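Local coordinates for nucleotidyltransferase-like protein (Exiguobacterium sibiricum, PDB 3C18) that is of unconfirmed function but probably transfers nucleotidyl groups, as nucleotidyltransferases do, at residues D32-Q37 / N84-H89. Residues are numbered along the deposited sequence; the frame is centred on the assembly and turned at random.
Sequences DSLTDQ and NRRAVH
Ser33, set in a short 3-10 turn by the Asx turn of Asp32 before it (OD1 taking Leu34 N while also pairing with Arg28), meets Arg86 through its backbone: Ser33 O accepts from Arg86 NH1 at 3.0 Å, with the donor nearly in line with the carbonyl but the N-H bent to 137°. Leu34 then supplies the apolar half of the contact. With CG anti to the backbone N (chi1 -176°), its two methyls lie over one face of the His89 ring, CD1 sitting 4.0 Å from the ring centroid in a CH-pi contact and CD2 3.7 Å from His89 NE2. The Leu34 carbonyl bonds to NE1 of Trp90, the residue after His89 on helix 85-93. Asp36 closes the polar half: its OD1 receives Arg86 NH1 at 2.8 Å in a nearly straight salt bridge. OD1 lies in the guanidinium plane, but the carboxylate is turned 40° from it and is met on its syn side, out of its own plane. A water spans Asp36 OD1 and Arg86 NH2, while Asp36 OD2 is held by Ser66 and His68. A leucine in place of Arg86 would probably leave Ser33 O and Asp36 OD1 without their shared donor, and the loop held to this helix mainly by Leu34. Within the nucleotidyltransferase-like domain, one guanidinium nitrogen thus serves both a carbonyl and a carboxylate, joining the loop between strands 19-26 and 40-46 to the first turn of helix 85-93.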
ATOM      1  N   ASP A  32     -19.686  11.039  11.354  1.00 43.31           N
ATOM      2  CA  ASP A  32     -18.439  11.645  10.905  1.00 42.35           C
ATOM      3  C   ASP A  32     -17.351  10.588  10.850  1.00 43.19           C
ATOM      4  O   ASP A  32     -17.050   9.929  11.834  1.00 43.23           O
ATOM      5  CB  ASP A  32     -18.033  12.755  11.866  1.00 42.32           C
ATOM      6  CG  ASP A  32     -16.972  13.663  11.301  1.00 42.09           C
ATOM      7  OD1 ASP A  32     -16.493  13.400  10.194  1.00 40.81           O
ATOM      8  OD2 ASP A  32     -16.619  14.655  11.973  1.00 45.91           O
ATOM      9  N   SER A  33     -16.786  10.408   9.668  1.00 43.36           N
ATOM     10  CA  SER A  33     -15.703   9.423   9.465  1.00 40.48           C
ATOM     11  C   SER A  33     -14.465   9.842  10.255  1.00 38.69           C
ATOM     12  O   SER A  33     -13.640   9.020  10.633  1.00 40.68           O
ATOM     13  CB  SER A  33     -15.329   9.333   7.993  1.00 40.48           C
ATOM     14  OG  SER A  33     -14.956  10.621   7.522  1.00 45.46           O
ATOM     15  N   LEU A  34     -14.377  11.129  10.518  1.00 35.79           N
ATOM     16  CA  LEU A  34     -13.237  11.707  11.242  1.00 36.48           C
ATOM     17  C   LEU A  34     -13.113  11.134  12.651  1.00 37.56           C
ATOM     18  O   LEU A  34     -12.011  11.041  13.235  1.00 36.26           O
ATOM     19  CB  LEU A  34     -13.380  13.238  11.361  1.00 37.75           C
ATOM     20  CG  LEU A  34     -12.180  13.947  12.012  1.00 39.16           C
ATOM     21  CD1 LEU A  34     -10.972  13.936  11.042  1.00 41.30           C
ATOM     22  CD2 LEU A  34     -12.502  15.370  12.465  1.00 35.51           C
ATOM     23  N   THR A  35     -14.260  10.748  13.189  1.00 36.00           N
ATOM     24  CA  THR A  35     -14.339  10.291  14.580  1.00 34.30           C
ATOM     25  C   THR A  35     -14.928   8.895  14.661  1.00 32.50           C
ATOM     26  O   THR A  35     -15.529   8.521  15.664  1.00 33.05           O
ATOM     27  CB  THR A  35     -15.145  11.272  15.469  1.00 33.01           C
ATOM     28  OG1 THR A  35     -16.441  11.469  14.918  1.00 37.65           O
ATOM     29  CG2 THR A  35     -14.461  12.604  15.551  1.00 34.06           C
ATOM     30  N   ASP A  36     -14.720   8.138  13.591  1.00 30.93           N
ATOM     31  CA  ASP A  36     -15.125   6.743  13.516  1.00 34.13           C
ATOM     32  C   ASP A  36     -16.615   6.535  13.684  1.00 34.03           C
ATOM     33  O   ASP A  36     -17.053   5.492  14.158  1.00 38.46           O
ATOM     34  CB  ASP A  36     -14.419   5.939  14.611  1.00 36.80           C
ATOM     35  CG  ASP A  36     -12.992   5.540  14.233  1.00 36.61           C
ATOM     36  OD1 ASP A  36     -12.590   5.850  13.116  1.00 35.58           O
ATOM     37  OD2 ASP A  36     -12.314   4.875  15.048  1.00 36.90           O
ATOM     38  N   GLN A  37     -17.388   7.543  13.310  1.00 38.27           N
ATOM     39  CA  GLN A  37     -18.886   7.473  13.386  1.00 38.31           C
ATOM     40  C   GLN A  37     -19.356   7.472  14.831  1.00 38.83           C
ATOM     41  O   GLN A  37     -20.482   7.044  15.165  1.00 38.69           O
ATOM     42  CB  GLN A  37     -19.453   6.265  12.645  1.00 38.40           C
ATOM     43  CG  GLN A  37     -19.426   6.434  11.111  1.00 42.67           C
ATOM     44  CD  GLN A  37     -18.092   6.023  10.506  1.00 52.17           C
ATOM     45  OE1 GLN A  37     -17.439   5.101  10.991  1.00 61.60           O
ATOM     46  NE2 GLN A  37     -17.679   6.712   9.449  1.00 52.97           N
ATOM     47  N   ASN A  84      -1.059   9.416   6.670  1.00 39.84           N
ATOM     48  CA  ASN A  84      -2.330   9.373   7.443  1.00 37.40           C
ATOM     49  C   ASN A  84      -2.930  10.740   7.640  1.00 36.39           C
ATOM     50  O   ASN A  84      -2.650  11.412   8.611  1.00 35.19           O
ATOM     51  CB  ASN A  84      -2.100   8.706   8.810  1.00 36.40           C
ATOM     52  CG  ASN A  84      -3.394   8.364   9.534  1.00 36.71           C
ATOM     53  OD1 ASN A  84      -4.427   8.971   9.303  1.00 32.27           O
ATOM     54  ND2 ASN A  84      -3.330   7.396  10.433  1.00 36.81           N
ATOM     55  N   ARG A  85      -3.758  11.131   6.685  1.00 37.80           N
ATOM     56  CA  ARG A  85      -4.315  12.472   6.641  1.00 39.89           C
ATOM     57  C   ARG A  85      -5.193  12.774   7.839  1.00 38.32           C
ATOM     58  O   ARG A  85      -5.222  13.905   8.337  1.00 41.32           O
ATOM     59  CB  ARG A  85      -5.071  12.717   5.316  1.00 42.71           C
ATOM     60  CG  ARG A  85      -4.103  12.791   4.073  1.00 52.53           C
ATOM     61  CD  ARG A  85      -2.876  13.755   4.322  1.00 54.89           C
ATOM     62  NE  ARG A  85      -3.309  15.156   4.330  1.00 61.27           N
ATOM     63  CZ  ARG A  85      -2.538  16.188   4.658  1.00 63.15           C
ATOM     64  NH1 ARG A  85      -1.281  15.988   5.000  1.00 56.74           N
ATOM     65  NH2 ARG A  85      -3.030  17.418   4.654  1.00 64.78           N
ATOM     66  N   ARG A  86      -5.906  11.765   8.304  1.00 38.39           N
ATOM     67  CA  ARG A  86      -6.779  11.946   9.492  1.00 39.16           C
ATOM     68  C   ARG A  86      -5.961  12.331  10.684  1.00 37.05           C
ATOM     69  O   ARG A  86      -6.326  13.207  11.439  1.00 38.79           O
ATOM     70  CB  ARG A  86      -7.552  10.693   9.890  1.00 38.26           C
ATOM     71  CG  ARG A  86      -8.902  10.634   9.328  1.00 41.73           C
ATOM     72  CD  ARG A  86      -9.818   9.779  10.200  1.00 41.24           C
ATOM     73  NE  ARG A  86      -9.199   8.511  10.572  1.00 39.04           N
ATOM     74  CZ  ARG A  86      -9.808   7.528  11.212  1.00 38.83           C
ATOM     75  NH1 ARG A  86     -11.082   7.649  11.546  1.00 41.07           N
ATOM     76  NH2 ARG A  86      -9.137   6.411  11.508  1.00 41.65           N
ATOM     77  N   ALA A  87      -4.835  11.663  10.840  1.00 37.00           N
ATOM     78  CA  ALA A  87      -3.980  11.902  12.019  1.00 36.92           C
ATOM     79  C   ALA A  87      -3.465  13.330  12.014  1.00 38.95           C
ATOM     80  O   ALA A  87      -3.381  13.963  13.058  1.00 40.22           O
ATOM     81  CB  ALA A  87      -2.836  10.914  12.095  1.00 38.71           C
ATOM     82  N   VAL A  88      -3.141  13.837  10.833  1.00 38.64           N
ATOM     83  CA  VAL A  88      -2.648  15.216  10.724  1.00 39.82           C
ATOM     84  C   VAL A  88      -3.738  16.130  11.256  1.00 38.61           C
ATOM     85  O   VAL A  88      -3.484  17.020  12.057  1.00 38.93           O
ATOM     86  CB  VAL A  88      -2.259  15.634   9.278  1.00 40.67           C
ATOM     87  CG1 VAL A  88      -2.050  17.140   9.192  1.00 34.88           C
ATOM     88  CG2 VAL A  88      -1.024  14.890   8.816  1.00 39.60           C
ATOM     89  N   HIS A  89      -4.959  15.831  10.843  1.00 37.48           N
ATOM     90  CA  HIS A  89      -6.145  16.614  11.212  1.00 39.13           C
ATOM     91  C   HIS A  89      -6.382  16.541  12.703  1.00 37.67           C
ATOM     92  O   HIS A  89      -6.684  17.542  13.352  1.00 36.49           O
ATOM     93  CB  HIS A  89      -7.401  16.084  10.500  1.00 39.99           C
ATOM     94  CG  HIS A  89      -8.611  16.943  10.681  1.00 44.73           C
ATOM     95  ND1 HIS A  89      -9.335  17.440   9.621  1.00 51.65           N
ATOM     96  CD2 HIS A  89      -9.210  17.423  11.800  1.00 57.92           C
ATOM     97  CE1 HIS A  89     -10.331  18.184  10.075  1.00 55.94           C
ATOM     98  NE2 HIS A  89     -10.279  18.191  11.395  1.00 54.47           N
TER
HETATM   99  O   HOH W   1     -10.413   3.661  12.113  1.00 47.35           O